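Local coordinates for 33 kDa chaperonin (Thermotoga maritima, PDB 1VQ0), which probably acts as a redox-regulated molecular chaperone that keeps thermally unfolding and oxidatively damaged proteins from aggregating irreversibly, at residues 60-65 against 87-92; 29-34 against 237-242; 161-166 against 185-190. All coordinates share one frame; numbering follows the deposited sequence.

How the contacts relate
All three contacts reach the same large mixed sheet of the Hsp33 fold. Contact 1 (60-65 against 87-92) lies between the others. Its centre is about 11 Å from that of contact 2, and A60 CB meets M31 SD there at 3.5 Å. Its centre lies about 17 Å from that of contact 3, yet L61 CD1 still packs on F166 CD2 at 3.9 Å. Contacts 2 and 3 do not touch: their nearest atoms are about 9 Å apart, although strands 24-30 and 176-187 are sheet neighbours. Contact 2 comes close to the zinc ion held by C243, C245, C275 and C278, with the Y241 side chain about 7 Å away; contact 3 reaches the second subunit through Q161.

Contact 1 (60-65 against 87-92); sequences ALVTPW and AQSTSE
T63 and S89 join the C-terminal part of helix 46-62 and the 3-10 segment 63-65 to strand 84-90: a helix laid against the large mixed sheet of the Hsp33 fold. Van der Waals contact carries the junction, and no direct hydrogen bond links the two segments. The T63 methyl does most of the touching. CG2 presses on S89 CB at 3.5 Å, tight for two carbons, and also lies 3.4 Å from T90 O. Beside it, V62 CG2 approaches S89 OG at 4.1 Å. W72 of strand 71-78 packs on both V62 and S89, while F93 and I14 lie against T63, which keeps the join buried.

Hydrogen bonds within the helical segment set the pose of that methyl. T63 OG1 sits between the backbone N and the carbonyl carbon (chi1 48°) and turns back to A60 O at 2.6 Å, meeting it in the carbonyl plane. T63 N also donates to A60 O, which is thus gripped by two donors of one residue. With the hydroxyl held on the helix, CG2 is left to face the strand. The S89 hydroxyl bonds to A59 O, the residue just before A60, so this serine adds a polar tie from sheet to helix just outside 60-65.

Water bridges the backbones where the strand gives way to a turn. In that turn S91 OG donates to E92 OE2, and the same S91 supplies the carbonyl for the bridge: one water molecule donates to T63 O at 2.7 Å and to S91 O at 3.0 Å.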
loop_
_atom_site.group_PDB
_atom_site.type_symbol
_atom_site.label_atom_id
_atom_site.label_comp_id
_atom_site.label_asym_id
_atom_site.label_seq_id
_atom_site.Cartn_x
_atom_site.Cartn_y
_atom_site.Cartn_z
ATOM N N ALA A 60 -7.113 10.990 -14.967
ATOM C CA ALA A 60 -7.988 10.950 -16.131
ATOM C C ALA A 60 -7.592 9.898 -17.126
ATOM O O ALA A 60 -8.438 9.246 -17.690
ATOM C CB ALA A 60 -8.003 12.256 -16.823
ATOM N N LEU A 61 -6.291 9.759 -17.350
ATOM C CA LEU A 61 -5.803 8.825 -18.364
ATOM C C LEU A 61 -6.147 7.369 -18.093
ATOM O O LEU A 61 -6.242 6.562 -19.042
ATOM C CB LEU A 61 -4.290 9.000 -18.577
ATOM C CG LEU A 61 -3.908 10.255 -19.380
ATOM C CD1 LEU A 61 -2.421 10.467 -19.314
ATOM C CD2 LEU A 61 -4.306 10.236 -20.823
ATOM N N VAL A 62 -6.339 7.017 -16.812
ATOM C CA VAL A 62 -6.630 5.613 -16.426
ATOM C C VAL A 62 -8.136 5.384 -16.371
ATOM O O VAL A 62 -8.551 4.243 -16.305
ATOM C CB VAL A 62 -5.975 5.150 -15.090
ATOM C CG1 VAL A 62 -4.426 5.333 -15.124
ATOM C CG2 VAL A 62 -6.493 5.961 -13.948
ATOM N N THR A 63 -8.967 6.439 -16.458
ATOM C CA THR A 63 -10.460 6.230 -16.365
ATOM C C THR A 63 -11.073 5.143 -17.236
ATOM O O THR A 63 -11.996 4.480 -16.770
ATOM C CB THR A 63 -11.294 7.494 -16.582
ATOM O OG1 THR A 63 -10.859 8.192 -17.750
ATOM C CG2 THR A 63 -11.099 8.497 -15.395
ATOM N N PRO A 64 -10.640 4.980 -18.493
ATOM C CA PRO A 64 -11.296 3.964 -19.391
ATOM C C PRO A 64 -11.132 2.556 -18.894
ATOM O O PRO A 64 -11.808 1.674 -19.357
ATOM C CB PRO A 64 -10.516 4.092 -20.695
ATOM C CG PRO A 64 -9.873 5.425 -20.595
ATOM C CD PRO A 64 -9.568 5.697 -19.191
ATOM N N TRP A 65 -10.229 2.376 -17.927
ATOM C CA TRP A 65 -9.777 1.048 -17.508
ATOM C C TRP A 65 -10.164 0.734 -16.097
ATOM O O TRP A 65 -9.867 -0.331 -15.604
ATOM C CB TRP A 65 -8.270 0.904 -17.725
ATOM C CG TRP A 65 -7.872 1.276 -19.115
ATOM C CD1 TRP A 65 -8.501 0.881 -20.299
ATOM C CD2 TRP A 65 -6.811 2.137 -19.507
ATOM N NE1 TRP A 65 -7.880 1.469 -21.373
ATOM C CE2 TRP A 65 -6.838 2.235 -20.919
ATOM C CE3 TRP A 65 -5.831 2.839 -18.815
ATOM C CZ2 TRP A 65 -5.928 3.015 -21.632
ATOM C CZ3 TRP A 65 -4.892 3.609 -19.536
ATOM C CH2 TRP A 65 -4.950 3.676 -20.922
ATOM N N ALA A 87 -5.100 13.224 -6.518
ATOM C CA ALA A 87 -6.017 13.297 -7.629
ATOM C C ALA A 87 -6.813 12.048 -7.728
ATOM O O ALA A 87 -6.233 10.966 -7.781
ATOM C CB ALA A 87 -5.296 13.593 -8.916
ATOM N N GLN A 88 -8.147 12.204 -7.723
ATOM C CA GLN A 88 -9.068 11.079 -7.856
ATOM C C GLN A 88 -9.834 11.131 -9.180
ATOM O O GLN A 88 -10.275 12.180 -9.576
ATOM C CB GLN A 88 -10.028 11.116 -6.730
ATOM C CG GLN A 88 -10.964 9.934 -6.662
ATOM C CD GLN A 88 -11.743 9.958 -5.397
ATOM O OE1 GLN A 88 -12.839 10.511 -5.349
ATOM N NE2 GLN A 88 -11.212 9.337 -4.365
ATOM N N SER A 89 -9.939 9.994 -9.846
ATOM C CA SER A 89 -10.807 9.758 -10.993
ATOM C C SER A 89 -11.804 8.603 -10.750
ATOM O O SER A 89 -11.644 7.799 -9.834
ATOM C CB SER A 89 -9.981 9.432 -12.217
ATOM O OG SER A 89 -9.306 8.204 -12.051
ATOM N N THR A 90 -12.854 8.562 -11.570
ATOM C CA THR A 90 -13.917 7.599 -11.425
ATOM C C THR A 90 -14.254 6.885 -12.725
ATOM O O THR A 90 -13.891 7.322 -13.825
ATOM C CB THR A 90 -15.209 8.272 -10.938
ATOM O OG1 THR A 90 -15.714 9.100 -11.977
ATOM C CG2 THR A 90 -14.917 9.232 -9.822
ATOM N N SER A 91 -15.019 5.811 -12.581
ATOM C CA SER A 91 -15.494 5.087 -13.738
ATOM C C SER A 91 -16.468 5.938 -14.608
ATOM O O SER A 91 -16.608 5.666 -15.793
ATOM C CB SER A 91 -16.123 3.770 -13.327
ATOM O OG SER A 91 -17.088 3.974 -12.334
ATOM N N GLU A 92 -17.063 6.992 -14.026
ATOM C CA GLU A 92 -17.954 7.920 -14.746
ATOM C C GLU A 92 -17.189 9.075 -15.409
ATOM O O GLU A 92 -17.773 10.104 -15.755
ATOM C CB GLU A 92 -19.044 8.521 -13.827
ATOM C CG GLU A 92 -19.661 7.595 -12.794
ATOM C CD GLU A 92 -18.854 7.595 -11.492
ATOM O OE1 GLU A 92 -18.694 8.696 -10.884
ATOM O OE2 GLU A 92 -18.370 6.499 -11.086
HETATM O O HOH W 1 -14.594 3.834 -16.963
#

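Contact 2 (29-34 against 237-242); sequences VRMREV and AEIKYK
The end of strand 24-30 and the start of helix 32-42 pack on strand 235-241 through V29, M31 and V34, which meet I239 and Y241. Strand 13-19 lies between the two strands in the sheet, and side chains rather than backbone bonds make the contact, which is mainly apolar, with no hydrogen bond between the segments. M31 occupies the N-cap position, right before the helix.

I239 uses both its branches. CG1, anti to the carbonyl carbon (chi1 -58°), meets V29 CG2 at 3.9 Å, the two side chains crossing at about a right angle. Its CG2 branch turns to the helix side, 4.1 Å from V34 CG2 and 4.4 Å from M31 CE at the tip of the methionine.

V34 divides its two methyls between neighbours. CG2 sits beside its own backbone N and also rests 3.5 Å from I239 O. CG1, anti to the backbone N (chi1 178°), comes within 4.2 Å of Y241 CD2, while V34 O approaches that ring atom obliquely at 4.0 Å. E37, A38, R41 and H42, further along helix 32-42, also border the tyrosine.

Y241 OH is hydrogen-bonded to W277 O and to G97 N, which fixes the far end of the ring. W277 falls between C275 and C278 in sequence, so the tyrosine ties this helix-on-sheet packing to the neighbourhood of the four-cysteine zinc site of Hsp33.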
loop_
_atom_site.group_PDB
_atom_site.type_symbol
_atom_site.label_atom_id
_atom_site.label_comp_id
_atom_site.label_asym_id
_atom_site.label_seq_id
_atom_site.Cartn_x
_atom_site.Cartn_y
_atom_site.Cartn_z
ATOM N N VAL A 29 -5.722 12.529 -23.761
ATOM C CA VAL A 29 -6.714 13.415 -23.103
ATOM C C VAL A 29 -6.314 14.862 -23.349
ATOM O O VAL A 29 -5.135 15.198 -23.345
ATOM C CB VAL A 29 -6.920 13.088 -21.591
ATOM C CG1 VAL A 29 -5.739 13.543 -20.711
ATOM C CG2 VAL A 29 -8.233 13.677 -21.077
ATOM N N ARG A 30 -7.306 15.672 -23.664
ATOM C CA ARG A 30 -7.167 17.117 -23.668
ATOM C C ARG A 30 -8.170 17.652 -22.652
ATOM O O ARG A 30 -9.392 17.494 -22.817
ATOM C CB ARG A 30 -7.515 17.691 -25.036
ATOM C CG ARG A 30 -6.492 17.388 -26.121
ATOM C CD ARG A 30 -5.482 18.474 -26.334
ATOM N NE ARG A 30 -5.801 19.283 -27.506
ATOM C CZ ARG A 30 -5.476 20.560 -27.691
ATOM N NH1 ARG A 30 -4.823 21.257 -26.763
ATOM N NH2 ARG A 30 -5.875 21.162 -28.817
ATOM N N MET A 31 -7.663 18.311 -21.642
ATOM C CA MET A 31 -8.511 18.701 -20.557
ATOM C C MET A 31 -8.145 20.019 -19.850
ATOM O O MET A 31 -8.267 20.120 -18.622
ATOM C CB MET A 31 -8.604 17.530 -19.560
ATOM C CG MET A 31 -7.242 17.010 -18.984
ATOM S SD MET A 31 -7.472 15.586 -17.917
ATOM C CE MET A 31 -7.803 16.435 -16.459
ATOM N N ARG A 32 -7.764 21.020 -20.632
ATOM C CA ARG A 32 -7.511 22.340 -20.088
ATOM C C ARG A 32 -8.663 22.902 -19.262
ATOM O O ARG A 32 -8.415 23.514 -18.200
ATOM C CB ARG A 32 -7.019 23.331 -21.137
ATOM C CG ARG A 32 -7.983 23.877 -22.042
ATOM C CD ARG A 32 -7.450 25.098 -22.741
ATOM N NE ARG A 32 -8.437 25.680 -23.638
ATOM C CZ ARG A 32 -8.171 26.606 -24.548
ATOM N NH1 ARG A 32 -6.941 27.097 -24.712
ATOM N NH2 ARG A 32 -9.141 27.051 -25.313
ATOM N N GLU A 33 -9.893 22.664 -19.696
ATOM C CA GLU A 33 -11.060 23.158 -18.968
ATOM C C GLU A 33 -11.160 22.587 -17.553
ATOM O O GLU A 33 -11.488 23.286 -16.611
ATOM C CB GLU A 33 -12.342 22.792 -19.734
ATOM C CG GLU A 33 -12.666 23.783 -20.835
ATOM C CD GLU A 33 -14.085 23.636 -21.395
ATOM O OE1 GLU A 33 -15.038 23.373 -20.611
ATOM O OE2 GLU A 33 -14.243 23.814 -22.632
ATOM N N VAL A 34 -10.829 21.309 -17.420
ATOM C CA VAL A 34 -10.860 20.625 -16.162
ATOM C C VAL A 34 -9.786 21.193 -15.203
ATOM O O VAL A 34 -10.069 21.498 -14.049
ATOM C CB VAL A 34 -10.621 19.128 -16.384
ATOM C CG1 VAL A 34 -10.610 18.421 -15.072
ATOM C CG2 VAL A 34 -11.691 18.551 -17.221
ATOM N N ALA A 237 -14.713 9.964 -24.368
ATOM C CA ALA A 237 -15.614 10.363 -23.303
ATOM C C ALA A 237 -15.269 11.775 -22.830
ATOM O O ALA A 237 -14.180 12.271 -23.021
ATOM C CB ALA A 237 -15.518 9.400 -22.161
ATOM N N GLU A 238 -16.205 12.384 -22.144
ATOM C CA GLU A 238 -16.027 13.723 -21.577
ATOM C C GLU A 238 -15.504 13.599 -20.166
ATOM O O GLU A 238 -16.072 12.879 -19.342
ATOM C CB GLU A 238 -17.373 14.407 -21.569
ATOM C CG GLU A 238 -17.398 15.898 -21.353
ATOM C CD GLU A 238 -18.812 16.479 -21.556
ATOM O OE1 GLU A 238 -19.615 15.879 -22.324
ATOM O OE2 GLU A 238 -19.106 17.546 -20.927
ATOM N N ILE A 239 -14.396 14.270 -19.889
ATOM C CA ILE A 239 -13.819 14.319 -18.505
ATOM C C ILE A 239 -14.386 15.556 -17.842
ATOM O O ILE A 239 -14.364 16.632 -18.468
ATOM C CB ILE A 239 -12.262 14.376 -18.536
ATOM C CG1 ILE A 239 -11.703 13.163 -19.291
ATOM C CG2 ILE A 239 -11.657 14.466 -17.127
ATOM C CD1 ILE A 239 -11.920 11.823 -18.604
ATOM N N LYS A 240 -14.947 15.415 -16.640
ATOM C CA LYS A 240 -15.503 16.584 -15.940
ATOM C C LYS A 240 -14.970 16.645 -14.542
ATOM O O LYS A 240 -14.808 15.604 -13.907
ATOM C CB LYS A 240 -17.052 16.545 -15.816
ATOM C CG LYS A 240 -17.888 16.018 -17.002
ATOM C CD LYS A 240 -18.577 17.074 -17.809
ATOM C CE LYS A 240 -20.079 17.234 -17.497
ATOM N NZ LYS A 240 -21.057 16.536 -18.443
ATOM N N TYR A 241 -14.692 17.870 -14.060
ATOM C CA TYR A 241 -14.413 18.061 -12.657
ATOM C C TYR A 241 -15.725 17.788 -11.915
ATOM O O TYR A 241 -16.763 18.370 -12.241
ATOM C CB TYR A 241 -13.873 19.480 -12.355
ATOM C CG TYR A 241 -13.087 19.559 -11.082
ATOM C CD1 TYR A 241 -13.722 19.717 -9.878
ATOM C CD2 TYR A 241 -11.722 19.366 -11.089
ATOM C CE1 TYR A 241 -13.005 19.736 -8.701
ATOM C CE2 TYR A 241 -10.989 19.364 -9.931
ATOM C CZ TYR A 241 -11.637 19.563 -8.735
ATOM O OH TYR A 241 -10.913 19.577 -7.563
ATOM N N LYS A 242 -15.692 16.916 -10.913
ATOM C CA LYS A 242 -16.883 16.695 -10.116
ATOM C C LYS A 242 -16.569 16.220 -8.707
ATOM O O LYS A 242 -15.708 15.399 -8.514
ATOM C CB LYS A 242 -17.817 15.699 -10.808
ATOM C CG LYS A 242 -19.281 15.953 -10.464
ATOM C CD LYS A 242 -20.178 14.816 -10.930
ATOM C CE LYS A 242 -21.485 14.798 -10.129
ATOM N NZ LYS A 242 -22.600 14.387 -10.999
#

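Contact 3 (161-166 against 185-190)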
loop_
_atom_site.group_PDB
_atom_site.type_symbol
_atom_site.label_atom_id
_atom_site.label_comp_id
_atom_site.label_asym_id
_atom_site.label_seq_id
_atom_site.Cartn_x
_atom_site.Cartn_y
_atom_site.Cartn_z
ATOM N N GLN A 161 2.267 -4.707 -12.874
ATOM C CA GLN A 161 2.979 -5.450 -13.898
ATOM C C GLN A 161 2.524 -5.100 -15.301
ATOM O O GLN A 161 2.415 -5.954 -16.160
ATOM C CB GLN A 161 2.893 -6.943 -13.622
ATOM C CG GLN A 161 3.723 -7.371 -12.396
ATOM C CD GLN A 161 3.554 -8.875 -12.100
ATOM O OE1 GLN A 161 3.903 -9.704 -12.960
ATOM N NE2 GLN A 161 2.985 -9.219 -10.918
ATOM N N ILE A 162 2.291 -3.811 -15.509
ATOM C CA ILE A 162 1.844 -3.264 -16.772
ATOM C C ILE A 162 2.900 -2.252 -17.183
ATOM O O ILE A 162 2.908 -1.068 -16.679
ATOM C CB ILE A 162 0.446 -2.589 -16.633
ATOM C CG1 ILE A 162 -0.586 -3.624 -16.301
ATOM C CG2 ILE A 162 0.097 -1.899 -17.919
ATOM C CD1 ILE A 162 -1.938 -3.092 -15.840
ATOM N N PRO A 163 3.809 -2.677 -18.058
ATOM C CA PRO A 163 4.770 -1.731 -18.588
ATOM C C PRO A 163 4.024 -0.565 -19.242
ATOM O O PRO A 163 3.058 -0.773 -20.005
ATOM C CB PRO A 163 5.610 -2.538 -19.609
ATOM C CG PRO A 163 5.209 -4.032 -19.429
ATOM C CD PRO A 163 3.960 -4.036 -18.602
ATOM N N SER A 164 4.493 0.637 -18.978
ATOM C CA SER A 164 3.746 1.838 -19.245
ATOM C C SER A 164 4.640 2.989 -19.639
ATOM O O SER A 164 5.805 3.084 -19.220
ATOM C CB SER A 164 2.989 2.262 -17.953
ATOM O OG SER A 164 2.026 1.290 -17.477
ATOM N N ALA A 165 4.039 3.900 -20.414
ATOM C CA ALA A 165 4.589 5.229 -20.714
ATOM C C ALA A 165 3.477 6.222 -20.557
ATOM O O ALA A 165 2.385 6.031 -21.116
ATOM C CB ALA A 165 5.130 5.288 -22.145
ATOM N N PHE A 166 3.732 7.241 -19.749
ATOM C CA PHE A 166 2.856 8.422 -19.602
ATOM C C PHE A 166 3.605 9.669 -20.054
ATOM O O PHE A 166 4.771 9.857 -19.733
ATOM C CB PHE A 166 2.400 8.619 -18.169
ATOM C CG PHE A 166 1.360 7.652 -17.686
ATOM C CD1 PHE A 166 1.693 6.337 -17.366
ATOM C CD2 PHE A 166 0.068 8.081 -17.466
ATOM C CE1 PHE A 166 0.736 5.451 -16.865
ATOM C CE2 PHE A 166 -0.884 7.214 -17.019
ATOM C CZ PHE A 166 -0.554 5.903 -16.674
ATOM N N VAL A 185 0.437 4.946 -22.739
ATOM C CA VAL A 185 0.533 3.696 -23.524
ATOM C C VAL A 185 1.025 2.588 -22.571
ATOM O O VAL A 185 2.018 2.788 -21.864
ATOM C CB VAL A 185 1.450 3.847 -24.788
ATOM C CG1 VAL A 185 1.455 2.596 -25.654
ATOM C CG2 VAL A 185 0.986 5.004 -25.670
ATOM N N GLN A 186 0.297 1.455 -22.562
ATOM C CA GLN A 186 0.471 0.352 -21.612
ATOM C C GLN A 186 0.401 -0.997 -22.264
ATOM O O GLN A 186 -0.479 -1.283 -23.100
ATOM C CB GLN A 186 -0.588 0.442 -20.508
ATOM C CG GLN A 186 -0.540 1.783 -19.751
ATOM C CD GLN A 186 -1.356 1.864 -18.428
ATOM O OE1 GLN A 186 -2.579 1.891 -18.446
ATOM N NE2 GLN A 186 -0.645 1.982 -17.287
ATOM N N ILE A 187 1.352 -1.839 -21.891
ATOM C CA ILE A 187 1.420 -3.186 -22.419
ATOM C C ILE A 187 0.686 -4.111 -21.479
ATOM O O ILE A 187 1.164 -4.422 -20.393
ATOM C CB ILE A 187 2.861 -3.632 -22.652
ATOM C CG1 ILE A 187 3.475 -2.754 -23.753
ATOM C CG2 ILE A 187 2.862 -5.051 -23.083
ATOM C CD1 ILE A 187 5.019 -2.911 -23.983
ATOM N N ILE A 188 -0.506 -4.519 -21.889
ATOM C CA ILE A 188 -1.330 -5.345 -21.019
ATOM C C ILE A 188 -1.120 -6.831 -21.312
ATOM O O ILE A 188 -1.606 -7.664 -20.572
ATOM C CB ILE A 188 -2.832 -4.950 -21.080
ATOM C CG1 ILE A 188 -3.310 -4.899 -22.543
ATOM C CG2 ILE A 188 -3.038 -3.621 -20.305
ATOM C CD1 ILE A 188 -4.853 -4.918 -22.722
ATOM N N ASP A 189 -0.375 -7.139 -22.370
ATOM C CA ASP A 189 -0.023 -8.530 -22.698
ATOM C C ASP A 189 1.443 -8.574 -23.147
ATOM O O ASP A 189 1.802 -8.376 -24.335
ATOM C CB ASP A 189 -0.956 -9.052 -23.784
ATOM C CG ASP A 189 -0.703 -10.496 -24.152
ATOM O OD1 ASP A 189 0.315 -11.143 -23.783
ATOM O OD2 ASP A 189 -1.545 -11.082 -24.824
ATOM N N ARG A 190 2.286 -8.868 -22.170
ATOM C CA ARG A 190 3.724 -8.888 -22.363
ATOM C C ARG A 190 4.289 -9.928 -23.324
ATOM O O ARG A 190 5.501 -9.961 -23.515
ATOM C CB ARG A 190 4.369 -9.044 -21.003
ATOM C CG ARG A 190 4.485 -7.731 -20.196
ATOM C CD ARG A 190 4.905 -7.938 -18.739
ATOM N NE ARG A 190 3.987 -8.842 -18.031
ATOM C CZ ARG A 190 4.083 -9.208 -16.749
ATOM N NH1 ARG A 190 5.049 -8.733 -15.964
ATOM N NH2 ARG A 190 3.201 -10.068 -16.249
HETATM O O HOH W 2 1.084 -6.526 -18.827
#
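S164 and Q186 point to the same face of the sheet, and their side chains are bonded directly: Q186 NE2 donates to S164 OG at 2.8 Å, with the oxygen close to the amide plane. S164 OG in turn donates to I162 O from above its carbonyl plane, so the hydroxyl both accepts and donates. Q186 OE1 turns to R25 NH2 on strand 24-30, and the amide is thereby fixed at both ends. F166 comes up beside it, CE1 lying 3.8 Å from Q186 NE2 with ring and amide planes 78° apart. Further along, I162 CG2 packs on Q186 CB at 3.6 Å.

R190 folds back, bent at chi3 (-57°), against residues 161-163. Its CG meets P163 CG at 3.8 Å, arginine chain and proline ring crossing at about a right angle. The guanidinium then lies with one face against Q161 O, which sits over its centre, while NH1 and NH2 both make weak bonds of 3.4 Å to Q161 OE1. Amide and guanidinium planes are 63° apart. Q161 NE2 bonds to E160 O of the second subunit, so this glutamine links the loop to the dimer partner. One water molecule joins Q161 O to I187 O.

The backbones pair antiparallel beside S164 and Q186. A165 N reaches V185 O at 2.7 Å, V185 N returns to A165 O at 2.8 Å, and I187 N bonds to P163 O at 2.8 Å. S164 and Q186 form the adjoining non-hydrogen-bonded pair, the regular ladder of an antiparallel beta hairpin, here that of strands 164-173 and 176-187.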